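Local coordinates for protein putative kinase (Chloroflexus aurantiacus, PDB 2RHM) that is of unknown function but, as a putative kinase with the P-loop nucleoside triphosphate hydrolase fold, probably binds a nucleotide and transfers its phosphate, at residues A38-E41 / V42-G46; Y67-A70 / A71-Q75; V88-D91 / T92-Q96. All coordinates share one frame; numbering follows the deposited sequence.

Contact 1: A38-E41 / V42-G46; sequences AFKE and VMFDG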
ATOM      1  N   ALA B  38      -9.362  -4.422   3.056  1.00 25.22           N
ATOM      2  CA  ALA B  38      -8.215  -5.335   2.869  1.00 26.31           C
ATOM      3  C   ALA B  38      -7.028  -4.902   3.749  1.00 23.86           C
ATOM      4  O   ALA B  38      -6.371  -5.734   4.370  1.00 24.90           O
ATOM      5  CB  ALA B  38      -7.808  -5.419   1.396  1.00 27.49           C
ATOM      6  N   PHE B  39      -6.782  -3.600   3.817  1.00 24.90           N
ATOM      7  CA  PHE B  39      -5.720  -3.040   4.645  1.00 25.40           C
ATOM      8  C   PHE B  39      -6.012  -3.305   6.138  1.00 25.82           C
ATOM      9  O   PHE B  39      -5.110  -3.656   6.910  1.00 25.65           O
ATOM     10  CB  PHE B  39      -5.584  -1.525   4.381  1.00 25.17           C
ATOM     11  CG  PHE B  39      -4.765  -1.166   3.159  1.00 24.21           C
ATOM     12  CD1 PHE B  39      -4.785  -1.932   2.000  1.00 26.09           C
ATOM     13  CD2 PHE B  39      -4.029  -0.002   3.149  1.00 29.34           C
ATOM     14  CE1 PHE B  39      -4.022  -1.564   0.895  1.00 28.06           C
ATOM     15  CE2 PHE B  39      -3.264   0.363   2.059  1.00 29.75           C
ATOM     16  CZ  PHE B  39      -3.267  -0.410   0.932  1.00 28.66           C
ATOM     17  N   LYS B  40      -7.278  -3.143   6.538  1.00 24.54           N
ATOM     18  CA  LYS B  40      -7.684  -3.386   7.912  1.00 21.83           C
ATOM     19  C   LYS B  40      -7.396  -4.829   8.285  1.00 22.63           C
ATOM     20  O   LYS B  40      -6.859  -5.099   9.365  1.00 23.86           O
ATOM     21  CB  LYS B  40      -9.158  -3.097   8.132  1.00 23.38           C
ATOM     22  CG  LYS B  40      -9.578  -1.633   7.961  1.00 22.33           C
ATOM     23  CD  LYS B  40     -11.063  -1.401   8.363  1.00 22.67           C
ATOM     24  CE  LYS B  40     -11.349  -1.751   9.833  1.00 28.09           C
ATOM     25  NZ  LYS B  40     -12.795  -1.479  10.178  1.00 27.99           N
ATOM     26  N   GLU B  41      -7.737  -5.745   7.383  1.00 22.04           N
ATOM     27  CA  GLU B  41      -7.513  -7.174   7.628  1.00 24.34           C
ATOM     28  C   GLU B  41      -6.032  -7.545   7.779  1.00 25.11           C
ATOM     29  O   GLU B  41      -5.680  -8.355   8.640  1.00 23.97           O
ATOM     30  CB  GLU B  41      -8.237  -8.013   6.585  1.00 26.43           C
ATOM     31  CG  GLU B  41      -9.740  -7.843   6.764  1.00 31.34           C
ATOM     32  CD  GLU B  41     -10.573  -8.491   5.712  1.00 38.34           C
ATOM     33  OE1 GLU B  41     -10.124  -9.494   5.117  1.00 41.63           O
ATOM     34  OE2 GLU B  41     -11.702  -7.997   5.520  1.00 42.07           O
ATOM     35  N   VAL B  42      -5.167  -6.923   6.983  1.00 24.24           N
ATOM     36  CA  VAL B  42      -3.730  -7.122   7.140  1.00 23.71           C
ATOM     37  C   VAL B  42      -3.340  -6.657   8.555  1.00 24.06           C
ATOM     38  O   VAL B  42      -2.607  -7.339   9.258  1.00 22.81           O
ATOM     39  CB  VAL B  42      -2.917  -6.355   6.076  1.00 25.43           C
ATOM     40  CG1 VAL B  42      -1.446  -6.443   6.371  1.00 27.43           C
ATOM     41  CG2 VAL B  42      -3.210  -6.906   4.675  1.00 23.65           C
HETATM   42  N   MSE B  43      -3.862  -5.511   8.988  1.00 23.86           N
HETATM   43  CA  MSE B  43      -3.564  -5.034  10.326  1.00 26.08           C
HETATM   44  C   MSE B  43      -4.128  -5.902  11.444  1.00 25.20           C
HETATM   45  O   MSE B  43      -3.457  -6.089  12.454  1.00 25.24           O
HETATM   46  CB  MSE B  43      -3.974  -3.579  10.497  1.00 27.27           C
HETATM   47  CG  MSE B  43      -2.950  -2.678   9.869  1.00 28.46           C
HETATM   48 SE   MSE B  43      -3.323  -0.783  10.178  0.75 33.82          SE
HETATM   49  CE  MSE B  43      -4.314  -0.737   9.152  1.00 10.12           C
ATOM     50  N   PHE B  44      -5.345  -6.414  11.287  1.00 23.31           N
ATOM     51  CA  PHE B  44      -5.917  -7.280  12.318  1.00 23.46           C
ATOM     52  C   PHE B  44      -5.072  -8.551  12.440  1.00 23.35           C
ATOM     53  O   PHE B  44      -4.832  -9.059  13.539  1.00 23.51           O
ATOM     54  CB  PHE B  44      -7.355  -7.677  11.974  1.00 22.80           C
ATOM     55  CG  PHE B  44      -8.377  -6.567  12.065  1.00 23.37           C
ATOM     56  CD1 PHE B  44      -8.370  -5.637  13.089  1.00 24.45           C
ATOM     57  CD2 PHE B  44      -9.410  -6.505  11.136  1.00 23.85           C
ATOM     58  CE1 PHE B  44      -9.350  -4.657  13.162  1.00 24.37           C
ATOM     59  CE2 PHE B  44     -10.382  -5.526  11.209  1.00 22.72           C
ATOM     60  CZ  PHE B  44     -10.359  -4.605  12.209  1.00 22.46           C
ATOM     61  N   ASP B  45      -4.622  -9.075  11.307  1.00 23.15           N
ATOM     62  CA  ASP B  45      -3.759 -10.272  11.325  1.00 24.30           C
ATOM     63  C   ASP B  45      -2.390 -10.029  11.979  1.00 25.95           C
ATOM     64  O   ASP B  45      -1.882 -10.883  12.694  1.00 26.59           O
ATOM     65  CB  ASP B  45      -3.608 -10.849   9.917  1.00 23.55           C
ATOM     66  CG  ASP B  45      -4.908 -11.454   9.379  1.00 27.73           C
ATOM     67  OD1 ASP B  45      -5.896 -11.638  10.130  1.00 36.34           O
ATOM     68  OD2 ASP B  45      -4.948 -11.753   8.182  1.00 32.01           O
ATOM     69  N   GLY B  46      -1.803  -8.862  11.759  1.00 25.21           N
ATOM     70  CA  GLY B  46      -0.509  -8.552  12.337  1.00 26.24           C
ATOM     71  C   GLY B  46      -0.529  -8.043  13.770  1.00 26.99           C
ATOM     72  O   GLY B  46       0.421  -8.280  14.513  1.00 30.11           O
TER

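Contact 2: Y67-A70 / A71-Q75; sequences YHTA and ATILQ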
ATOM      1  N   TYR B  67      -4.155   6.442   1.423  1.00 22.75           N
ATOM      2  CA  TYR B  67      -3.669   7.694   0.840  1.00 23.18           C
ATOM      3  C   TYR B  67      -2.139   7.737   0.684  1.00 23.37           C
ATOM      4  O   TYR B  67      -1.631   8.271  -0.293  1.00 23.84           O
ATOM      5  CB  TYR B  67      -4.147   8.892   1.646  1.00 25.11           C
ATOM      6  CG  TYR B  67      -5.601   9.212   1.405  1.00 24.64           C
ATOM      7  CD1 TYR B  67      -6.008   9.867   0.255  1.00 21.59           C
ATOM      8  CD2 TYR B  67      -6.571   8.813   2.298  1.00 28.69           C
ATOM      9  CE1 TYR B  67      -7.347  10.142   0.011  1.00 25.55           C
ATOM     10  CE2 TYR B  67      -7.916   9.105   2.072  1.00 28.67           C
ATOM     11  CZ  TYR B  67      -8.299   9.760   0.936  1.00 29.08           C
ATOM     12  OH  TYR B  67      -9.652  10.025   0.741  1.00 26.85           O
ATOM     13  N   HIS B  68      -1.423   7.144   1.636  1.00 23.26           N
ATOM     14  CA  HIS B  68       0.049   7.095   1.579  1.00 23.65           C
ATOM     15  C   HIS B  68       0.513   6.274   0.368  1.00 22.67           C
ATOM     16  O   HIS B  68       1.382   6.684  -0.410  1.00 21.38           O
ATOM     17  CB  HIS B  68       0.615   6.473   2.868  1.00 24.22           C
ATOM     18  CG  HIS B  68       2.082   6.168   2.791  1.00 27.34           C
ATOM     19  ND1 HIS B  68       3.049   7.136   2.945  1.00 25.91           N
ATOM     20  CD2 HIS B  68       2.745   5.006   2.559  1.00 30.07           C
ATOM     21  CE1 HIS B  68       4.244   6.589   2.810  1.00 29.52           C
ATOM     22  NE2 HIS B  68       4.090   5.292   2.592  1.00 24.89           N
ATOM     23  N   THR B  69      -0.105   5.114   0.208  1.00 23.40           N
ATOM     24  CA  THR B  69       0.279   4.187  -0.855  1.00 23.20           C
ATOM     25  C   THR B  69      -0.174   4.755  -2.204  1.00 22.79           C
ATOM     26  O   THR B  69       0.546   4.683  -3.214  1.00 23.71           O
ATOM     27  CB  THR B  69      -0.307   2.798  -0.574  1.00 25.74           C
ATOM     28  OG1 THR B  69       0.260   2.297   0.647  1.00 29.21           O
ATOM     29  CG2 THR B  69       0.042   1.845  -1.676  1.00 27.12           C
ATOM     30  N   ALA B  70      -1.350   5.343  -2.226  1.00 21.90           N
ATOM     31  CA  ALA B  70      -1.852   5.973  -3.469  1.00 23.86           C
ATOM     32  C   ALA B  70      -0.915   7.032  -4.014  1.00 24.12           C
ATOM     33  O   ALA B  70      -0.747   7.167  -5.225  1.00 23.05           O
ATOM     34  CB  ALA B  70      -3.213   6.583  -3.251  1.00 25.20           C
ATOM     35  N   ALA B  71      -0.336   7.822  -3.129  1.00 22.73           N
ATOM     36  CA  ALA B  71       0.494   8.933  -3.559  1.00 22.42           C
ATOM     37  C   ALA B  71       1.718   8.427  -4.291  1.00 21.76           C
ATOM     38  O   ALA B  71       2.110   8.974  -5.321  1.00 21.20           O
ATOM     39  CB  ALA B  71       0.903   9.761  -2.372  1.00 24.68           C
ATOM     40  N   THR B  72       2.354   7.390  -3.763  1.00 23.31           N
ATOM     41  CA  THR B  72       3.574   6.931  -4.424  1.00 23.91           C
ATOM     42  C   THR B  72       3.275   6.255  -5.773  1.00 22.39           C
ATOM     43  O   THR B  72       4.073   6.335  -6.690  1.00 22.70           O
ATOM     44  CB  THR B  72       4.464   6.056  -3.505  1.00 24.30           C
ATOM     45  OG1 THR B  72       5.752   5.883  -4.120  1.00 22.83           O
ATOM     46  CG2 THR B  72       3.818   4.693  -3.218  1.00 29.01           C
ATOM     47  N   ILE B  73       2.121   5.603  -5.892  1.00 21.25           N
ATOM     48  CA  ILE B  73       1.717   4.979  -7.165  1.00 22.28           C
ATOM     49  C   ILE B  73       1.399   6.055  -8.197  1.00 23.19           C
ATOM     50  O   ILE B  73       1.868   6.006  -9.348  1.00 20.95           O
ATOM     51  CB  ILE B  73       0.503   4.044  -6.958  1.00 22.63           C
ATOM     52  CG1 ILE B  73       0.894   2.872  -6.056  1.00 21.54           C
ATOM     53  CG2 ILE B  73      -0.011   3.513  -8.276  1.00 24.68           C
ATOM     54  CD1 ILE B  73      -0.229   2.005  -5.673  1.00 21.98           C
ATOM     55  N   LEU B  74       0.608   7.037  -7.784  1.00 22.64           N
ATOM     56  CA  LEU B  74       0.252   8.148  -8.672  1.00 23.24           C
ATOM     57  C   LEU B  74       1.464   8.964  -9.107  1.00 23.80           C
ATOM     58  O   LEU B  74       1.547   9.388 -10.279  1.00 22.22           O
ATOM     59  CB  LEU B  74      -0.798   9.049  -8.010  1.00 22.72           C
ATOM     60  CG  LEU B  74      -2.188   8.417  -7.839  1.00 27.87           C
ATOM     61  CD1 LEU B  74      -3.090   9.303  -7.015  1.00 25.07           C
ATOM     62  CD2 LEU B  74      -2.837   8.152  -9.197  1.00 26.14           C
ATOM     63  N   GLN B  75       2.407   9.176  -8.180  1.00 24.67           N
ATOM     64  CA  GLN B  75       3.637   9.914  -8.480  1.00 25.35           C
ATOM     65  C   GLN B  75       4.502   9.211  -9.544  1.00 24.97           C
ATOM     66  O   GLN B  75       5.247   9.868 -10.261  1.00 27.17           O
ATOM     67  CB  GLN B  75       4.426  10.158  -7.203  1.00 25.43           C
ATOM     68  CG  GLN B  75       3.803  11.236  -6.316  1.00 26.44           C
ATOM     69  CD  GLN B  75       4.356  11.281  -4.884  1.00 29.86           C
ATOM     70  OE1 GLN B  75       5.077  10.385  -4.442  1.00 29.49           O
ATOM     71  NE2 GLN B  75       4.003  12.327  -4.158  1.00 32.53           N
TER

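Contact 3: V88-D91 / T92-Q96; sequences VDLD and TERMQ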
ATOM      1  N   VAL B  88     -17.776  12.124   2.556  1.00 21.27           N
ATOM      2  CA  VAL B  88     -17.597  13.444   1.988  1.00 22.01           C
ATOM      3  C   VAL B  88     -16.944  14.398   2.990  1.00 22.39           C
ATOM      4  O   VAL B  88     -16.055  15.186   2.636  1.00 22.88           O
ATOM      5  CB  VAL B  88     -18.944  14.040   1.522  1.00 23.08           C
ATOM      6  CG1 VAL B  88     -18.804  15.515   1.200  1.00 25.46           C
ATOM      7  CG2 VAL B  88     -19.477  13.296   0.312  1.00 26.98           C
ATOM      8  N   ASP B  89     -17.385  14.332   4.238  1.00 21.86           N
ATOM      9  CA  ASP B  89     -16.937  15.302   5.215  1.00 24.25           C
ATOM     10  C   ASP B  89     -15.442  15.282   5.493  1.00 26.27           C
ATOM     11  O   ASP B  89     -14.870  16.333   5.761  1.00 30.13           O
ATOM     12  CB  ASP B  89     -17.737  15.214   6.522  1.00 21.88           C
ATOM     13  CG  ASP B  89     -17.567  13.893   7.268  1.00 30.12           C
ATOM     14  OD1 ASP B  89     -16.952  12.933   6.773  1.00 30.31           O
ATOM     15  OD2 ASP B  89     -18.104  13.820   8.391  1.00 35.48           O
ATOM     16  N   LEU B  90     -14.814  14.111   5.390  1.00 24.85           N
ATOM     17  CA  LEU B  90     -13.374  13.975   5.627  1.00 26.57           C
ATOM     18  C   LEU B  90     -12.538  13.647   4.388  1.00 24.48           C
ATOM     19  O   LEU B  90     -11.404  14.125   4.251  1.00 26.01           O
ATOM     20  CB  LEU B  90     -13.137  12.892   6.669  1.00 27.37           C
ATOM     21  CG  LEU B  90     -13.604  13.182   8.087  1.00 34.07           C
ATOM     22  CD1 LEU B  90     -13.206  11.999   8.966  1.00 39.28           C
ATOM     23  CD2 LEU B  90     -13.008  14.479   8.599  1.00 37.18           C
ATOM     24  N   ASP B  91     -13.058  12.797   3.506  1.00 23.90           N
ATOM     25  CA  ASP B  91     -12.281  12.378   2.336  1.00 23.23           C
ATOM     26  C   ASP B  91     -12.193  13.400   1.214  1.00 23.09           C
ATOM     27  O   ASP B  91     -11.291  13.328   0.387  1.00 24.51           O
ATOM     28  CB  ASP B  91     -12.774  11.012   1.832  1.00 23.38           C
ATOM     29  CG  ASP B  91     -12.467   9.885   2.807  1.00 26.20           C
ATOM     30  OD1 ASP B  91     -11.265   9.642   3.048  1.00 27.70           O
ATOM     31  OD2 ASP B  91     -13.407   9.229   3.321  1.00 24.08           O
ATOM     32  N   THR B  92     -13.090  14.378   1.181  1.00 23.22           N
ATOM     33  CA  THR B  92     -12.956  15.427   0.171  1.00 24.74           C
ATOM     34  C   THR B  92     -11.619  16.159   0.325  1.00 23.43           C
ATOM     35  O   THR B  92     -10.896  16.344  -0.671  1.00 23.25           O
ATOM     36  CB  THR B  92     -14.144  16.406   0.245  1.00 25.24           C
ATOM     37  OG1 THR B  92     -15.349  15.641   0.153  1.00 22.99           O
ATOM     38  CG2 THR B  92     -14.091  17.424  -0.880  1.00 30.21           C
ATOM     39  N   GLU B  93     -11.273  16.567   1.548  1.00 24.93           N
ATOM     40  CA  GLU B  93     -10.020  17.288   1.763  1.00 26.26           C
ATOM     41  C   GLU B  93      -8.829  16.327   1.660  1.00 25.51           C
ATOM     42  O   GLU B  93      -7.744  16.725   1.211  1.00 26.84           O
ATOM     43  CB  GLU B  93     -10.011  18.019   3.090  1.00 29.44           C
ATOM     44  CG  GLU B  93      -8.748  18.879   3.275  1.00 31.60           C
ATOM     45  CD  GLU B  93      -8.823  19.794   4.475  1.00 38.77           C
ATOM     46  OE1 GLU B  93      -9.902  19.884   5.087  1.00 40.14           O
ATOM     47  OE2 GLU B  93      -7.798  20.431   4.802  1.00 45.05           O
ATOM     48  N   ARG B  94      -9.001  15.071   2.050  1.00 24.79           N
ATOM     49  CA  ARG B  94      -7.888  14.135   1.856  1.00 23.69           C
ATOM     50  C   ARG B  94      -7.568  13.950   0.376  1.00 23.46           C
ATOM     51  O   ARG B  94      -6.396  13.841   0.019  1.00 23.16           O
ATOM     52  CB  ARG B  94      -8.120  12.779   2.510  1.00 23.15           C
ATOM     53  CG  ARG B  94      -8.138  12.789   4.041  1.00 28.23           C
ATOM     54  CD  ARG B  94      -8.704  11.471   4.524  1.00 31.60           C
ATOM     55  NE  ARG B  94      -9.012  11.498   5.947  1.00 34.07           N
ATOM     56  CZ  ARG B  94      -9.983  10.801   6.525  1.00 30.11           C
ATOM     57  NH1 ARG B  94     -10.831  10.069   5.813  1.00 28.89           N
ATOM     58  NH2 ARG B  94     -10.164  10.913   7.835  1.00 38.73           N
HETATM   59  N   MSE B  95      -8.597  13.906  -0.469  1.00 24.71           N
HETATM   60  CA  MSE B  95      -8.398  13.782  -1.912  1.00 23.36           C
HETATM   61  C   MSE B  95      -7.761  15.043  -2.480  1.00 23.59           C
HETATM   62  O   MSE B  95      -6.910  14.980  -3.354  1.00 23.12           O
HETATM   63  CB  MSE B  95      -9.709  13.475  -2.615  1.00 22.59           C
HETATM   64  CG  MSE B  95     -10.231  12.110  -2.308  1.00 25.47           C
HETATM   65 SE   MSE B  95      -9.363  10.762  -3.385  0.75 24.08          SE
HETATM   66  CE  MSE B  95     -10.192   9.207  -2.483  1.00 30.32           C
ATOM     67  N   GLN B  96      -8.157  16.200  -1.980  1.00 25.24           N
ATOM     68  CA  GLN B  96      -7.507  17.438  -2.391  1.00 26.27           C
ATOM     69  C   GLN B  96      -6.034  17.465  -2.036  1.00 26.40           C
ATOM     70  O   GLN B  96      -5.199  17.873  -2.837  1.00 27.00           O
ATOM     71  CB  GLN B  96      -8.228  18.624  -1.766  1.00 28.39           C
ATOM     72  CG  GLN B  96      -9.514  18.903  -2.495  1.00 32.56           C
ATOM     73  CD  GLN B  96     -10.489  19.751  -1.708  1.00 39.67           C
ATOM     74  OE1 GLN B  96     -10.162  20.279  -0.645  1.00 43.30           O
ATOM     75  NE2 GLN B  96     -11.706  19.855  -2.218  1.00 48.00           N
TER
HETATM   76  O   HOH W   1     -13.292  17.052   3.487  1.00 30.74           O

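Contact 1: A38-E41 / V42-G46
K40 and F44, one helical turn apart, run side by side and point the same way, so that K40 CE, and more loosely CB, touch ring carbons CZ and CE2 of F44. The closer touch is made far out along both chains, with K40 CE 3.8 Å from F44 CZ. A bend at chi3 (61°) swings CE toward the ring while the rest of the lysine chain stays extended, and its NZ goes on to a hydrogen bond with S55. F44 leans back along the helix because its CG lies beside its own backbone N (chi1 -70°). One face of the ring is thereby laid over a backbone carbonyl, with K40 O 3.4 Å from F44 CG. That same oxygen accepts F44 N at 2.8 Å, so one atom both bonds the F44 amide and lies over a face of its ring.

V42 and D45 likewise pack on the carbonyl oxygens that accept their amides. V42 turns its CG2 back to 3.4 Å from A38 O, the acceptor of V42 N. In D45 the carboxyl carbon CG stands 3.3 Å from E41 O, which receives D45 N. E41 and D45 share a side of the helix, yet E41 OE1 and D45 OD2 are 6.4 Å apart, and their charges are probably eased by two histidines, H135 bonded to E41 and H132 to D45. H135 also meets the F44 ring edge-to-face, tying the aromatic to the loop that carries the acids' partners.

Helix 36-47 begins directly after strand 33-35 of the parallel sheet. F39 and K40 pack on helix 52-75 of their own chain, while A38, F39, V42 and M43 reach that helix in the second subunit, which places this helix at the dimer interface.

Contact 2: Y67-A70 / A71-Q75
L74 N donates to A70 O at 2.9 Å, an almost straight bond with an angle of 168° at the hydrogen. Leucine carbons crowd the same oxygen: L74 CG comes to 3.2 Å from A70 O, since a first torsion of -69° sets CG opposite the carbonyl carbon and folds it back over the preceding turn. The acceptor is thus packed by hydrocarbon as well as bonded.

T69 O, one residue earlier, is approached by two residues. It takes I73 N at 3.2 Å, and a branch of each residue closes in on the oxygen. I73 CG1 lies 3.4 Å from T69 O, and T72 CG2 is slightly nearer at 3.3 Å. The threonine methyl is there because T72 places it between the backbone N and the carbonyl carbon, the crowded position, leaving OG1 anti to N (chi1 -168°). The hydroxyl in turn bonds to L33 N of the second subunit. T69 and I73 also touch directly, their chains crossing at a slant with T69 CG2 4.0 Å from I73 CD1, whereas T69 OG1 bonds back to M65 O within the helix. A70 and L74 pack on strand 80-83; T69 and I73 each meet their own counterparts in the second subunit.

Chemically, T69 O and A70 O each pair acceptance of a helix amide with close packing by side-chain carbons, which suits carbonyls in a buried turn. The T72 hydroxyl adds a polar bond to a subunit interface where T69 and I73 pack on their own counterparts.

Contact 3: V88-D91 / T92-Q96
This is a local contact along the first turns of helix 88-101, one of the helices flanking the parallel sheet of a P-loop NTPase fold. It joins a salt bridge between D91 and R94 to an opening turn in which the main-chain bonding is loose. T92 N reaches V88 O only weakly, at 3.4 Å, but the T92 hydroxyl donates to the same oxygen at 2.6 Å. That second bond arrives in the carbonyl plane, on a lone pair; a chi1 of -54° aims the T92 hydroxyl back toward the helix start. At the next step a water stands in for the direct bond, accepting from E93 N at 2.8 Å and donating to D89 O at 2.9 Å. Regular helix geometry is firmer by M95, whose N meets D91 O at 2.9 Å.

D91 is buried and its carboxylate is thoroughly used. OD2 accepts from the amide of R87, and OD1 serves both R94 and Y67 of helix 52-75, an arrangement that would probably favour the charged form of the acid. The M95 side chain packs on L7 and I9 of strand 6-12. R94 stretches from CG to NE back along the helix, beside L90, whose CB sits 3.5 Å above one face of the guanidinium, offset toward its rim. In the salt bridge the two charged groups are turned 65° against each other: R94 NH1 meets D91 OD1 at 2.8 Å in the guanidinium's own plane, yet from well above the plane of the carboxylate.

Overall arrangement
Three helices in series illustrate how local turns are joined into one fold, with contact 2 in the middle. Contacts 1 and 2, centres 19 Å apart, meet by packing alone, F39 CE2 lying 4.3 Å from T69 OG1, and both also touch the second subunit. Contacts 2 and 3, centres 16 Å apart, are joined by a probable hydrogen bond of 2.8 Å between Y67 OH and D91 OD1, with the tyrosine ring packed on R94. Contacts 1 and 3 do not touch; their nearest atoms are about 12 Å apart. Contact 1 approaches the ligand: the E41 side chain is about 8 Å from benzoic acid, whose pocket includes P14, R125 and R131.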